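Local coordinates for 3-oxoacyl-[acyl-carrier-protein] reductase (PDB 3U9L) that probably reduces 3-oxoacyl groups carried on acyl carrier protein with NADPH, as a member of the short-chain dehydrogenase/reductase family, at residues Arg19-Ala24 against Asp246-Val251; Arg76-Ile81 against Asn126-Pro131; Gln173-Leu178 against Ile183-Ile188; Arg259-His264 against Val278-Arg283. One frame throughout, in Å; residues are numbered along the deposited sequence.

All four contacts pack elements of one Rossmann fold, a seven-stranded parallel sheet with helices on both faces. Along the chain contacts 2 and 3 are nested inside the loop closed by contact 1, and contact 4 follows. Contacts 3 and 4 lie closest, about 11 Å between centres, because strands 183-190 and 262-265 are neighbours; contacts 2 and 4 are farthest apart, about 28 Å between centres. Helices 108-136 and 158-179 pass side by side and bring contact 2 against contact 3. Contact 1 meets the sheet through helix 242-252, which touches strands of contacts 3 and 4. Contacts 2, 3 and 4 reach the second subunit, so core packing and dimer assembly share helices 108-136, 158-179 and 272-289.

Contact 1 (Arg19-Ala24 against Asp246-Val251); sequences RLTAEA and DAIVRV
Thr21 and Ala24 face Ile248 and Val249 where two helices of the Rossmann fold lie side by side. Helix 16-27 leads out of the glycine-rich TGxxxGxG sequence that binds the cofactor in this family, and helix 242-252 precedes the last strand of the sheet. The buried half is formed by Thr21 and Ile248, whose side chains cross at about a right angle. The methyl CG2 of Thr21 is 3.7 Å from both CG2 and CD1 of Ile248, while Thr21 OG1 passes 3.6 Å from Ile248 CD1. With OG1 set beside its own backbone N (chi1 -64°), the hydroxyl can bond to the carbonyl of Phe17 one turn earlier, which leaves the methyl for the apolar neighbour. Threonine suits this place, since it satisfies its polar atom within its own helix.

Toward solvent the character changes. Asp246 OD1 stays 4.8 Å from Ala24 CB, and on the far flank of helix 16-27 Arg19 and Glu23 make a long salt bridge (NE to OE2, 3.8 Å) beside helix 44-57. The closest approach, however, lies on this partly exposed half, where a small alanine lets the backbones come close. One branch of Val249 reaches it: CG2 sits 3.5 Å from Ala24 CB, tighter than usual for two carbons, and 3.7 Å from the carbonyl carbon of Ala24.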
loop_
_atom_site.group_PDB
_atom_site.type_symbol
_atom_site.label_atom_id
_atom_site.label_comp_id
_atom_site.label_asym_id
_atom_site.label_seq_id
_atom_site.Cartn_x
_atom_site.Cartn_y
_atom_site.Cartn_z
ATOM N N ARG A 19 5.853 6.613 -22.302
ATOM C CA ARG A 19 6.310 7.052 -23.608
ATOM C C ARG A 19 5.368 8.010 -24.317
ATOM O O ARG A 19 5.805 8.990 -24.852
ATOM C CB ARG A 19 6.559 5.834 -24.467
ATOM C CG ARG A 19 6.894 6.156 -25.898
ATOM C CD ARG A 19 7.665 4.998 -26.461
ATOM N NE ARG A 19 7.365 4.820 -27.848
ATOM C CZ ARG A 19 7.605 3.683 -28.515
ATOM N NH1 ARG A 19 8.180 2.616 -27.929
ATOM N NH2 ARG A 19 7.250 3.631 -29.756
ATOM N N LEU A 20 4.080 7.731 -24.351
ATOM C CA LEU A 20 3.168 8.639 -25.010
ATOM C C LEU A 20 3.146 9.958 -24.251
ATOM O O LEU A 20 2.983 11.073 -24.806
ATOM C CB LEU A 20 1.774 8.030 -25.010
ATOM C CG LEU A 20 1.618 6.762 -25.863
ATOM C CD1 LEU A 20 0.148 6.295 -25.964
ATOM C CD2 LEU A 20 2.179 6.994 -27.258
ATOM N N THR A 21 3.296 9.868 -22.941
ATOM C CA THR A 21 3.313 11.132 -22.177
ATOM C C THR A 21 4.536 11.979 -22.487
ATOM O O THR A 21 4.411 13.212 -22.625
ATOM C CB THR A 21 3.172 10.865 -20.666
ATOM O OG1 THR A 21 1.888 10.270 -20.451
ATOM C CG2 THR A 21 3.214 12.168 -19.876
ATOM N N ALA A 22 5.714 11.358 -22.567
ATOM C CA ALA A 22 6.946 12.082 -22.909
ATOM C C ALA A 22 6.799 12.734 -24.297
ATOM O O ALA A 22 7.076 13.913 -24.468
ATOM C CB ALA A 22 8.121 11.150 -22.874
ATOM N N GLU A 23 6.257 11.988 -25.265
ATOM C CA GLU A 23 6.055 12.545 -26.603
ATOM C C GLU A 23 5.040 13.693 -26.608
ATOM O O GLU A 23 5.269 14.736 -27.217
ATOM C CB GLU A 23 5.658 11.435 -27.600
ATOM C CG GLU A 23 6.703 10.341 -27.639
ATOM C CD GLU A 23 6.355 9.156 -28.582
ATOM O OE1 GLU A 23 5.152 8.954 -28.909
ATOM O OE2 GLU A 23 7.314 8.419 -28.976
ATOM N N ALA A 24 3.911 13.521 -25.943
ATOM C CA ALA A 24 2.931 14.621 -25.909
ATOM C C ALA A 24 3.450 15.880 -25.217
ATOM O O ALA A 24 3.182 17.013 -25.657
ATOM C CB ALA A 24 1.598 14.146 -25.266
ATOM N N ASP A 246 -2.863 12.947 -22.672
ATOM C CA ASP A 246 -3.444 14.265 -22.915
ATOM C C ASP A 246 -3.872 14.884 -21.593
ATOM O O ASP A 246 -3.746 16.078 -21.424
ATOM C CB ASP A 246 -4.615 14.193 -23.891
ATOM C CG ASP A 246 -4.174 13.733 -25.305
ATOM O OD1 ASP A 246 -3.120 14.244 -25.857
ATOM O OD2 ASP A 246 -4.878 12.824 -25.824
ATOM N N ALA A 247 -4.338 14.067 -20.648
ATOM C CA ALA A 247 -4.639 14.606 -19.291
ATOM C C ALA A 247 -3.407 15.187 -18.667
ATOM O O ALA A 247 -3.473 16.207 -18.005
ATOM C CB ALA A 247 -5.245 13.531 -18.379
ATOM N N ILE A 248 -2.256 14.556 -18.877
ATOM C CA ILE A 248 -1.023 15.072 -18.271
ATOM C C ILE A 248 -0.512 16.394 -18.873
ATOM O O ILE A 248 -0.041 17.286 -18.159
ATOM C CB ILE A 248 0.094 14.008 -18.259
ATOM C CG1 ILE A 248 -0.314 12.920 -17.288
ATOM C CG2 ILE A 248 1.451 14.654 -17.824
ATOM C CD1 ILE A 248 0.532 11.679 -17.372
ATOM N N VAL A 249 -0.587 16.497 -20.196
ATOM C CA VAL A 249 -0.256 17.739 -20.883
ATOM C C VAL A 249 -1.142 18.848 -20.338
ATOM O O VAL A 249 -0.636 19.922 -20.042
ATOM C CB VAL A 249 -0.472 17.593 -22.409
ATOM C CG1 VAL A 249 -0.414 18.962 -23.097
ATOM C CG2 VAL A 249 0.528 16.557 -23.008
ATOM N N ARG A 250 -2.446 18.580 -20.177
ATOM C CA ARG A 250 -3.367 19.572 -19.563
ATOM C C ARG A 250 -3.015 19.947 -18.134
ATOM O O ARG A 250 -3.094 21.113 -17.767
ATOM C CB ARG A 250 -4.833 19.120 -19.601
ATOM C CG ARG A 250 -5.492 19.375 -20.935
ATOM C CD ARG A 250 -7.034 19.039 -20.936
ATOM N NE ARG A 250 -7.265 17.654 -20.496
ATOM C CZ ARG A 250 -7.546 16.631 -21.300
ATOM N NH1 ARG A 250 -7.664 16.817 -22.630
ATOM N NH2 ARG A 250 -7.695 15.420 -20.765
ATOM N N VAL A 251 -2.657 18.978 -17.291
ATOM C CA VAL A 251 -2.176 19.354 -15.942
ATOM C C VAL A 251 -0.960 20.278 -15.991
ATOM O O VAL A 251 -0.907 21.326 -15.322
ATOM C CB VAL A 251 -1.840 18.086 -15.123
ATOM C CG1 VAL A 251 -1.121 18.436 -13.822
ATOM C CG2 VAL A 251 -3.132 17.288 -14.842
#

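Contact 2 (Arg76-Ile81 against Asn126-Pro131); sequences RAIDQI and NRAALP
Ile78 carries the contact with Ala128 and Ala129, and every touch between the two helical segments is van der Waals packing. Among carbons, the CG1 branch does most of the work: Ile78 CG1 lies 3.6 Å from Ala128 CB, and Ile78 CD1 at its end comes within 4.2 Å of Ala129 CB. Chi2 of Ile78 near -58° bends the branch, carrying CD1 past the first alanine methyl to the second. The other branch meets the backbone instead, Ile78 CG2 lying 3.7 Å from Ala128 O. A branched, bulky residue facing two alanines suits helices that approach closely, here to 6.5 Å between Ile78 CA and Ala129 CA. Trimming this isoleucine to an alanine is likely to open a gap before Ala128 and Ala129 and take from the two methyls the isoleucine carbons that they pack against.

Hydrogen bonding stays within each helix or leads elsewhere. Leu130 N bonds to Asn126 O at 2.8 Å, but Pro131 has no N-H to continue the pattern, and helix 108-136 is kinked there. On a flank turned from Ile78, Arg127 makes a salt bridge to Asp208 of the second subunit.

Within the fold, Ile78 also packs on Ile88 in the loop after its own helix 71-85, while Ala77 and Ile81 rest that helix on Leu64 of strand 61-65. Helix 108-136 in turn is flanked by helix 158-179, whose Tyr174 and Leu178 meet Leu130, so the three helices stand in a row along one side of the sheet.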
loop_
_atom_site.group_PDB
_atom_site.type_symbol
_atom_site.label_atom_id
_atom_site.label_comp_id
_atom_site.label_asym_id
_atom_site.label_seq_id
_atom_site.Cartn_x
_atom_site.Cartn_y
_atom_site.Cartn_z
ATOM N N ARG A 76 23.191 9.652 -10.779
ATOM C CA ARG A 76 23.902 10.052 -11.970
ATOM C C ARG A 76 22.992 10.787 -12.918
ATOM O O ARG A 76 23.363 11.818 -13.461
ATOM C CB ARG A 76 24.474 8.800 -12.656
ATOM C CG ARG A 76 25.406 9.129 -13.830
ATOM C CD ARG A 76 25.901 7.851 -14.553
ATOM N NE ARG A 76 26.693 8.181 -15.749
ATOM C CZ ARG A 76 26.172 8.441 -16.952
ATOM N NH1 ARG A 76 24.844 8.410 -17.134
ATOM N NH2 ARG A 76 26.979 8.737 -17.971
ATOM N N ALA A 77 21.807 10.221 -13.158
ATOM C CA ALA A 77 20.886 10.789 -14.148
ATOM C C ALA A 77 20.367 12.146 -13.685
ATOM O O ALA A 77 20.130 13.021 -14.496
ATOM C CB ALA A 77 19.731 9.856 -14.345
ATOM N N ILE A 78 20.123 12.293 -12.382
ATOM C CA ILE A 78 19.651 13.576 -11.844
ATOM C C ILE A 78 20.761 14.606 -11.939
ATOM O O ILE A 78 20.523 15.741 -12.319
ATOM C CB ILE A 78 19.197 13.457 -10.368
ATOM C CG1 ILE A 78 17.968 12.550 -10.270
ATOM C CG2 ILE A 78 18.957 14.871 -9.714
ATOM C CD1 ILE A 78 16.822 12.984 -11.048
ATOM N N ASP A 79 21.975 14.229 -11.548
ATOM C CA ASP A 79 23.128 15.114 -11.791
ATOM C C ASP A 79 23.306 15.549 -13.239
ATOM O O ASP A 79 23.684 16.703 -13.489
ATOM C CB ASP A 79 24.388 14.445 -11.318
ATOM C CG ASP A 79 24.398 14.309 -9.848
ATOM O OD1 ASP A 79 23.735 15.171 -9.188
ATOM O OD2 ASP A 79 25.048 13.372 -9.344
ATOM N N GLN A 80 23.016 14.650 -14.198
ATOM C CA GLN A 80 23.109 15.089 -15.609
ATOM C C GLN A 80 22.134 16.212 -15.993
ATOM O O GLN A 80 22.519 17.208 -16.613
ATOM C CB GLN A 80 23.001 13.914 -16.585
ATOM C CG GLN A 80 24.342 13.187 -16.711
ATOM C CD GLN A 80 24.215 11.809 -17.359
ATOM O OE1 GLN A 80 23.119 11.379 -17.742
ATOM N NE2 GLN A 80 25.348 11.098 -17.468
ATOM N N ILE A 81 20.872 16.035 -15.618
ATOM C CA ILE A 81 19.841 17.019 -15.859
ATOM C C ILE A 81 20.163 18.343 -15.168
ATOM O O ILE A 81 20.086 19.402 -15.770
ATOM C CB ILE A 81 18.458 16.499 -15.382
ATOM C CG1 ILE A 81 18.038 15.288 -16.245
ATOM C CG2 ILE A 81 17.423 17.602 -15.488
ATOM C CD1 ILE A 81 16.717 14.647 -15.848
ATOM N N ASN A 126 12.883 10.481 -5.680
ATOM C CA ASN A 126 12.586 11.650 -4.866
ATOM C C ASN A 126 13.780 12.139 -4.016
ATOM O O ASN A 126 14.051 13.342 -3.916
ATOM C CB ASN A 126 11.367 11.374 -3.962
ATOM C CG ASN A 126 10.076 11.536 -4.709
ATOM O OD1 ASN A 126 9.995 12.331 -5.613
ATOM N ND2 ASN A 126 9.068 10.767 -4.355
ATOM N N ARG A 127 14.470 11.195 -3.379
ATOM C CA ARG A 127 15.580 11.571 -2.542
ATOM C C ARG A 127 16.687 12.266 -3.362
ATOM O O ARG A 127 17.399 13.157 -2.847
ATOM C CB ARG A 127 16.111 10.371 -1.765
ATOM C CG ARG A 127 15.268 10.125 -0.476
ATOM C CD ARG A 127 15.717 8.823 0.276
ATOM N NE ARG A 127 17.153 8.809 0.608
ATOM C CZ ARG A 127 17.712 9.486 1.606
ATOM N NH1 ARG A 127 19.031 9.407 1.785
ATOM N NH2 ARG A 127 16.976 10.246 2.424
ATOM N N ALA A 128 16.812 11.891 -4.635
ATOM C CA ALA A 128 17.773 12.544 -5.549
ATOM C C ALA A 128 17.309 13.912 -6.054
ATOM O O ALA A 128 18.085 14.879 -6.093
ATOM C CB ALA A 128 18.089 11.584 -6.775
ATOM N N ALA A 129 16.063 14.004 -6.473
ATOM C CA ALA A 129 15.521 15.175 -7.125
ATOM C C ALA A 129 14.995 16.249 -6.220
ATOM O O ALA A 129 15.131 17.385 -6.489
ATOM C CB ALA A 129 14.458 14.807 -8.132
ATOM N N LEU A 130 14.382 15.827 -5.137
ATOM C CA LEU A 130 13.782 16.756 -4.246
ATOM C C LEU A 130 14.675 17.856 -3.637
ATOM O O LEU A 130 14.229 18.936 -3.517
ATOM C CB LEU A 130 12.893 16.047 -3.216
ATOM C CG LEU A 130 11.544 15.469 -3.618
ATOM C CD1 LEU A 130 10.864 14.908 -2.477
ATOM C CD2 LEU A 130 10.715 16.507 -4.254
ATOM N N PRO A 131 15.899 17.549 -3.289
ATOM C CA PRO A 131 16.785 18.604 -2.777
ATOM C C PRO A 131 16.845 19.723 -3.785
ATOM O O PRO A 131 16.810 20.822 -3.389
ATOM C CB PRO A 131 18.125 17.863 -2.696
ATOM C CG PRO A 131 17.714 16.505 -2.338
ATOM C CD PRO A 131 16.289 16.278 -2.708
#

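Contact 3 (Gln173-Leu178 against Ile183-Ile188); sequences QYAREL and IETSII
The flat groups that Leu178 and Ile183 bring together are peptides: Ile183 N donates a weak hydrogen bond to Leu178 O (3.3 Å, 156° at the hydrogen), joining helix to strand across the short connection of residues 179-182. The one aromatic ring of the helical segment, that of Tyr174, takes no part in the strand contact and packs among Asn126, Leu130 and Trp143.

Beside this bond Leu178 and Ile183 cross obliquely, with Leu178 CD1 3.9 Å from Ile183 CG2. Their branched side chains fill a buried place that Leu130 and Met133 of helix 108-136 help to cover.

One turn back, Thr185 OG1 lies 3.4 Å from Ala175 CA. Alanine suits the place, its single methyl letting helix and strand come to 5.5 Å between Ala175 CA and Thr185 CA. Chi1 of Thr185 near -66° puts OG1 beside its backbone N and turned to the helix, where it donates to a bridging water at 3.0 Å. That water donates in turn to Ala175 O at 2.8 Å and Ile183 O at 2.6 Å, so three protein groups hold it and it satisfies two carbonyls with both its hydrogens.

Strand 139-144, helix 158-179 and strand 183-190 together form a beta-alpha-beta crossover of the Rossmann fold, and this contact is where its helix returns into the final strand; near its start the helix carries the YxxxK sequence that is catalytic in related reductases.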
loop_
_atom_site.group_PDB
_atom_site.type_symbol
_atom_site.label_atom_id
_atom_site.label_comp_id
_atom_site.label_asym_id
_atom_site.label_seq_id
_atom_site.Cartn_x
_atom_site.Cartn_y
_atom_site.Cartn_z
ATOM N N GLN A 173 1.073 11.812 1.167
ATOM C CA GLN A 173 1.901 12.292 2.229
ATOM C C GLN A 173 2.888 13.359 1.773
ATOM O O GLN A 173 3.004 14.425 2.420
ATOM C CB GLN A 173 2.620 11.099 2.900
ATOM C CG GLN A 173 1.684 10.075 3.620
ATOM C CD GLN A 173 1.304 10.573 4.980
ATOM O OE1 GLN A 173 2.117 10.503 5.975
ATOM N NE2 GLN A 173 0.095 11.122 5.072
ATOM N N TYR A 174 3.566 13.119 0.650
ATOM C CA TYR A 174 4.521 14.086 0.109
ATOM C C TYR A 174 3.819 15.372 -0.284
ATOM O O TYR A 174 4.359 16.458 -0.085
ATOM C CB TYR A 174 5.219 13.506 -1.116
ATOM C CG TYR A 174 6.519 12.779 -0.820
ATOM C CD1 TYR A 174 7.685 13.494 -0.491
ATOM C CD2 TYR A 174 6.615 11.416 -0.953
ATOM C CE1 TYR A 174 8.905 12.851 -0.268
ATOM C CE2 TYR A 174 7.852 10.745 -0.720
ATOM C CZ TYR A 174 8.988 11.478 -0.366
ATOM O OH TYR A 174 10.214 10.851 -0.155
ATOM N N ALA A 175 2.616 15.249 -0.843
ATOM C CA ALA A 175 1.816 16.424 -1.189
ATOM C C ALA A 175 1.744 17.391 -0.001
ATOM O O ALA A 175 1.976 18.604 -0.170
ATOM C CB ALA A 175 0.378 16.006 -1.623
ATOM N N ARG A 176 1.458 16.865 1.197
ATOM C CA ARG A 176 1.360 17.716 2.416
ATOM C C ARG A 176 2.734 18.187 2.882
ATOM O O ARG A 176 2.909 19.324 3.293
ATOM C CB ARG A 176 0.779 16.940 3.605
ATOM C CG ARG A 176 -0.656 16.416 3.526
ATOM C CD ARG A 176 -1.302 16.537 2.230
ATOM N NE ARG A 176 -2.592 15.815 2.256
ATOM C CZ ARG A 176 -3.574 16.041 1.391
ATOM N NH1 ARG A 176 -4.708 15.363 1.528
ATOM N NH2 ARG A 176 -3.449 16.971 0.424
ATOM N N GLU A 177 3.690 17.272 2.871
ATOM C CA GLU A 177 4.988 17.527 3.457
ATOM C C GLU A 177 5.831 18.456 2.567
ATOM O O GLU A 177 6.744 19.092 3.049
ATOM C CB GLU A 177 5.727 16.216 3.723
ATOM C CG GLU A 177 5.024 15.228 4.726
ATOM C CD GLU A 177 5.858 13.934 4.929
ATOM O OE1 GLU A 177 7.068 13.964 4.623
ATOM O OE2 GLU A 177 5.325 12.868 5.356
ATOM N N LEU A 178 5.507 18.558 1.287
ATOM C CA LEU A 178 6.235 19.432 0.405
ATOM C C LEU A 178 5.511 20.748 0.189
ATOM O O LEU A 178 6.058 21.649 -0.472
ATOM C CB LEU A 178 6.422 18.789 -0.976
ATOM C CG LEU A 178 7.267 17.505 -1.036
ATOM C CD1 LEU A 178 7.213 16.938 -2.431
ATOM C CD2 LEU A 178 8.729 17.858 -0.621
ATOM N N ILE A 183 6.053 23.178 -3.442
ATOM C CA ILE A 183 5.966 22.110 -4.426
ATOM C C ILE A 183 4.533 21.546 -4.552
ATOM O O ILE A 183 3.893 21.194 -3.566
ATOM C CB ILE A 183 7.008 21.024 -4.175
ATOM C CG1 ILE A 183 8.408 21.630 -4.404
ATOM C CG2 ILE A 183 6.817 19.795 -5.096
ATOM C CD1 ILE A 183 9.492 20.744 -3.730
ATOM N N GLU A 184 4.052 21.525 -5.779
ATOM C CA GLU A 184 2.695 21.131 -6.090
ATOM C C GLU A 184 2.659 19.629 -6.395
ATOM O O GLU A 184 3.671 19.055 -6.798
ATOM C CB GLU A 184 2.223 21.906 -7.312
ATOM C CG GLU A 184 0.707 22.118 -7.351
ATOM C CD GLU A 184 0.275 23.236 -8.336
ATOM O OE1 GLU A 184 1.214 23.952 -8.829
ATOM O OE2 GLU A 184 -0.989 23.382 -8.575
ATOM N N THR A 185 1.488 19.020 -6.254
ATOM C CA THR A 185 1.302 17.603 -6.540
ATOM C C THR A 185 0.042 17.398 -7.358
ATOM O O THR A 185 -1.014 18.007 -7.077
ATOM C CB THR A 185 1.100 16.796 -5.262
ATOM O OG1 THR A 185 2.305 16.821 -4.484
ATOM C CG2 THR A 185 0.784 15.323 -5.595
ATOM N N SER A 186 0.126 16.514 -8.341
ATOM C CA SER A 186 -1.050 16.090 -9.047
ATOM C C SER A 186 -0.933 14.568 -9.285
ATOM O O SER A 186 0.156 14.059 -9.640
ATOM C CB SER A 186 -1.203 16.934 -10.340
ATOM O OG SER A 186 -2.331 16.454 -11.056
ATOM N N ILE A 187 -2.022 13.823 -9.040
ATOM C CA ILE A 187 -1.982 12.397 -9.123
ATOM C C ILE A 187 -2.930 11.952 -10.252
ATOM O O ILE A 187 -4.104 12.301 -10.287
ATOM C CB ILE A 187 -2.439 11.708 -7.824
ATOM C CG1 ILE A 187 -1.550 12.155 -6.626
ATOM C CG2 ILE A 187 -2.398 10.178 -8.037
ATOM C CD1 ILE A 187 -1.907 11.672 -5.194
ATOM N N ILE A 188 -2.391 11.202 -11.184
ATOM C CA ILE A 188 -3.169 10.695 -12.293
ATOM C C ILE A 188 -3.627 9.293 -11.904
ATOM O O ILE A 188 -2.837 8.447 -11.460
ATOM C CB ILE A 188 -2.316 10.632 -13.591
ATOM C CG1 ILE A 188 -1.523 11.962 -13.837
ATOM C CG2 ILE A 188 -3.164 10.201 -14.761
ATOM C CD1 ILE A 188 -2.354 13.276 -13.849
HETATM O O HOH W 1 2.264 19.319 -2.869
#

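Contact 4 (Arg259-His264 against Val278-Arg283); sequences RPFRVH and VLDRLR
Arg262 reaches from strand 262-265 to Asp280 on helix 272-289, an extended arginine chain being long enough to span strand to helix and serve two carboxylates. Beyond CB, Arg262 CG lies 3.8 Å from Asp280 OD2, and Arg262 CD comes within 3.3 Å of the same oxygen. Arg262 NE then donates to the syn lone pair of Asp280 OD1 at 3.1 Å and 165°, a salt bridge with guanidinium and carboxylate planes 20° apart. At the tip, Arg262 NH2 packs on Ile187, while Arg262 NH1 forms a second salt bridge, with Asp168, and stands 4.1 Å from Arg283 NH1, a nearness of like charges that the two carboxylates probably ease. Phe276 adds a cation-pi contact. A leucine in place of Arg262 would probably leave Asp280 and Asp168 without this positive partner.

Asp280 has further neighbours: its OD1 meets the edge of the Phe261 ring, 4.0 Å from Phe261 CE2, and a water donating to Asp280 OD2 at 3.2 Å links it with His264 NE2.

Strand 262-265, outermost in the sheet within this chain, pairs with strand 183-190 through Val263. Arg262 packs on Val172 of helix 158-179, and Leu279 of helix 272-289 on Ala150 of the second subunit.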
loop_
_atom_site.group_PDB
_atom_site.type_symbol
_atom_site.label_atom_id
_atom_site.label_comp_id
_atom_site.label_asym_id
_atom_site.label_seq_id
_atom_site.Cartn_x
_atom_site.Cartn_y
_atom_site.Cartn_z
ATOM N N ARG A 259 -3.595 23.588 -10.344
ATOM C CA ARG A 259 -3.634 22.185 -10.777
ATOM C C ARG A 259 -4.542 21.265 -9.934
ATOM O O ARG A 259 -4.545 21.337 -8.704
ATOM C CB ARG A 259 -2.207 21.655 -10.860
ATOM C CG ARG A 259 -1.415 22.456 -11.864
ATOM C CD ARG A 259 -0.042 21.935 -12.018
ATOM N NE ARG A 259 0.644 22.538 -13.165
ATOM C CZ ARG A 259 1.652 23.412 -13.072
ATOM N NH1 ARG A 259 2.129 23.762 -11.881
ATOM N NH2 ARG A 259 2.234 23.874 -14.178
ATOM N N PRO A 260 -5.295 20.367 -10.600
ATOM C CA PRO A 260 -6.153 19.455 -9.839
ATOM C C PRO A 260 -5.259 18.549 -9.016
ATOM O O PRO A 260 -4.180 18.220 -9.506
ATOM C CB PRO A 260 -6.846 18.602 -10.913
ATOM C CG PRO A 260 -6.124 18.938 -12.281
ATOM C CD PRO A 260 -5.093 19.995 -12.020
ATOM N N PHE A 261 -5.726 18.106 -7.853
ATOM C CA PHE A 261 -5.019 17.105 -7.056
ATOM C C PHE A 261 -5.019 15.654 -7.659
ATOM O O PHE A 261 -4.002 15.018 -7.642
ATOM C CB PHE A 261 -5.580 17.079 -5.624
ATOM C CG PHE A 261 -4.807 16.193 -4.685
ATOM C CD1 PHE A 261 -3.520 16.522 -4.315
ATOM C CD2 PHE A 261 -5.374 15.033 -4.168
ATOM C CE1 PHE A 261 -2.795 15.717 -3.451
ATOM C CE2 PHE A 261 -4.657 14.217 -3.283
ATOM C CZ PHE A 261 -3.359 14.560 -2.929
ATOM N N ARG A 262 -6.141 15.235 -8.210
ATOM C CA ARG A 262 -6.247 13.970 -8.916
ATOM C C ARG A 262 -6.949 14.131 -10.243
ATOM O O ARG A 262 -7.848 14.911 -10.337
ATOM C CB ARG A 262 -6.989 12.917 -8.126
ATOM C CG ARG A 262 -6.355 12.454 -6.917
ATOM C CD ARG A 262 -7.147 11.390 -6.297
ATOM N NE ARG A 262 -6.524 10.953 -5.084
ATOM C CZ ARG A 262 -5.550 10.084 -5.010
ATOM N NH1 ARG A 262 -5.057 9.806 -3.842
ATOM N NH2 ARG A 262 -5.292 9.301 -5.996
ATOM N N VAL A 263 -6.553 13.358 -11.242
ATOM C CA VAL A 263 -7.241 13.404 -12.545
ATOM C C VAL A 263 -7.541 11.937 -12.823
ATOM O O VAL A 263 -6.647 11.094 -12.744
ATOM C CB VAL A 263 -6.385 14.067 -13.691
ATOM C CG1 VAL A 263 -7.078 13.962 -15.035
ATOM C CG2 VAL A 263 -6.114 15.540 -13.396
ATOM N N HIS A 264 -8.813 11.636 -13.062
ATOM C CA HIS A 264 -9.303 10.279 -13.307
ATOM C C HIS A 264 -9.417 10.063 -14.818
ATOM O O HIS A 264 -10.059 10.849 -15.512
ATOM C CB HIS A 264 -10.623 10.038 -12.547
ATOM C CG HIS A 264 -10.463 10.180 -11.059
ATOM N ND1 HIS A 264 -9.941 9.176 -10.268
ATOM C CD2 HIS A 264 -10.680 11.230 -10.225
ATOM C CE1 HIS A 264 -9.848 9.606 -9.016
ATOM N NE2 HIS A 264 -10.275 10.848 -8.959
ATOM N N VAL A 278 -14.353 10.815 -2.343
ATOM C CA VAL A 278 -14.653 10.637 -0.915
ATOM C C VAL A 278 -13.383 10.608 -0.054
ATOM O O VAL A 278 -13.274 11.375 0.935
ATOM C CB VAL A 278 -15.519 9.355 -0.627
ATOM C CG1 VAL A 278 -15.615 9.112 0.886
ATOM C CG2 VAL A 278 -16.917 9.507 -1.264
ATOM N N LEU A 279 -12.396 9.766 -0.392
ATOM C CA LEU A 279 -11.152 9.791 0.429
ATOM C C LEU A 279 -10.482 11.169 0.482
ATOM O O LEU A 279 -10.009 11.579 1.551
ATOM C CB LEU A 279 -10.074 8.797 -0.012
ATOM C CG LEU A 279 -10.542 7.338 -0.040
ATOM C CD1 LEU A 279 -9.393 6.386 -0.420
ATOM C CD2 LEU A 279 -11.223 6.874 1.249
ATOM N N ASP A 280 -10.358 11.836 -0.670
ATOM C CA ASP A 280 -9.760 13.160 -0.723
ATOM C C ASP A 280 -10.512 14.140 0.229
ATOM O O ASP A 280 -9.898 15.001 0.847
ATOM C CB ASP A 280 -9.825 13.741 -2.137
ATOM C CG ASP A 280 -8.886 13.005 -3.128
ATOM O OD1 ASP A 280 -8.039 12.168 -2.684
ATOM O OD2 ASP A 280 -8.986 13.283 -4.357
ATOM N N ARG A 281 -11.837 14.043 0.245
ATOM C CA ARG A 281 -12.689 14.943 1.035
ATOM C C ARG A 281 -12.460 14.677 2.539
ATOM O O ARG A 281 -12.300 15.603 3.337
ATOM C CB ARG A 281 -14.160 14.671 0.711
ATOM C CG ARG A 281 -15.129 15.575 1.386
ATOM C CD ARG A 281 -15.144 16.899 0.621
ATOM N NE ARG A 281 -15.948 17.929 1.287
ATOM C CZ ARG A 281 -16.295 19.085 0.745
ATOM N NH1 ARG A 281 -15.959 19.379 -0.524
ATOM N NH2 ARG A 281 -17.048 19.918 1.464
ATOM N N LEU A 282 -12.467 13.421 2.929
ATOM C CA LEU A 282 -12.178 13.022 4.325
ATOM C C LEU A 282 -10.777 13.451 4.801
ATOM O O LEU A 282 -10.590 13.828 5.930
ATOM C CB LEU A 282 -12.297 11.482 4.519
ATOM C CG LEU A 282 -13.685 10.861 4.260
ATOM C CD1 LEU A 282 -13.592 9.268 4.085
ATOM C CD2 LEU A 282 -14.646 11.312 5.303
ATOM N N ARG A 283 -9.792 13.373 3.926
ATOM C CA ARG A 283 -8.429 13.747 4.289
ATOM C C ARG A 283 -8.275 15.243 4.476
ATOM O O ARG A 283 -7.615 15.695 5.407
ATOM C CB ARG A 283 -7.472 13.213 3.212
ATOM C CG ARG A 283 -7.246 11.703 3.346
ATOM C CD ARG A 283 -6.550 11.107 2.120
ATOM N NE ARG A 283 -6.434 9.655 2.330
ATOM C CZ ARG A 283 -6.192 8.752 1.373
ATOM N NH1 ARG A 283 -6.043 9.144 0.101
ATOM N NH2 ARG A 283 -6.098 7.472 1.708
HETATM O O HOH W 2 -10.790 12.480 -6.872
#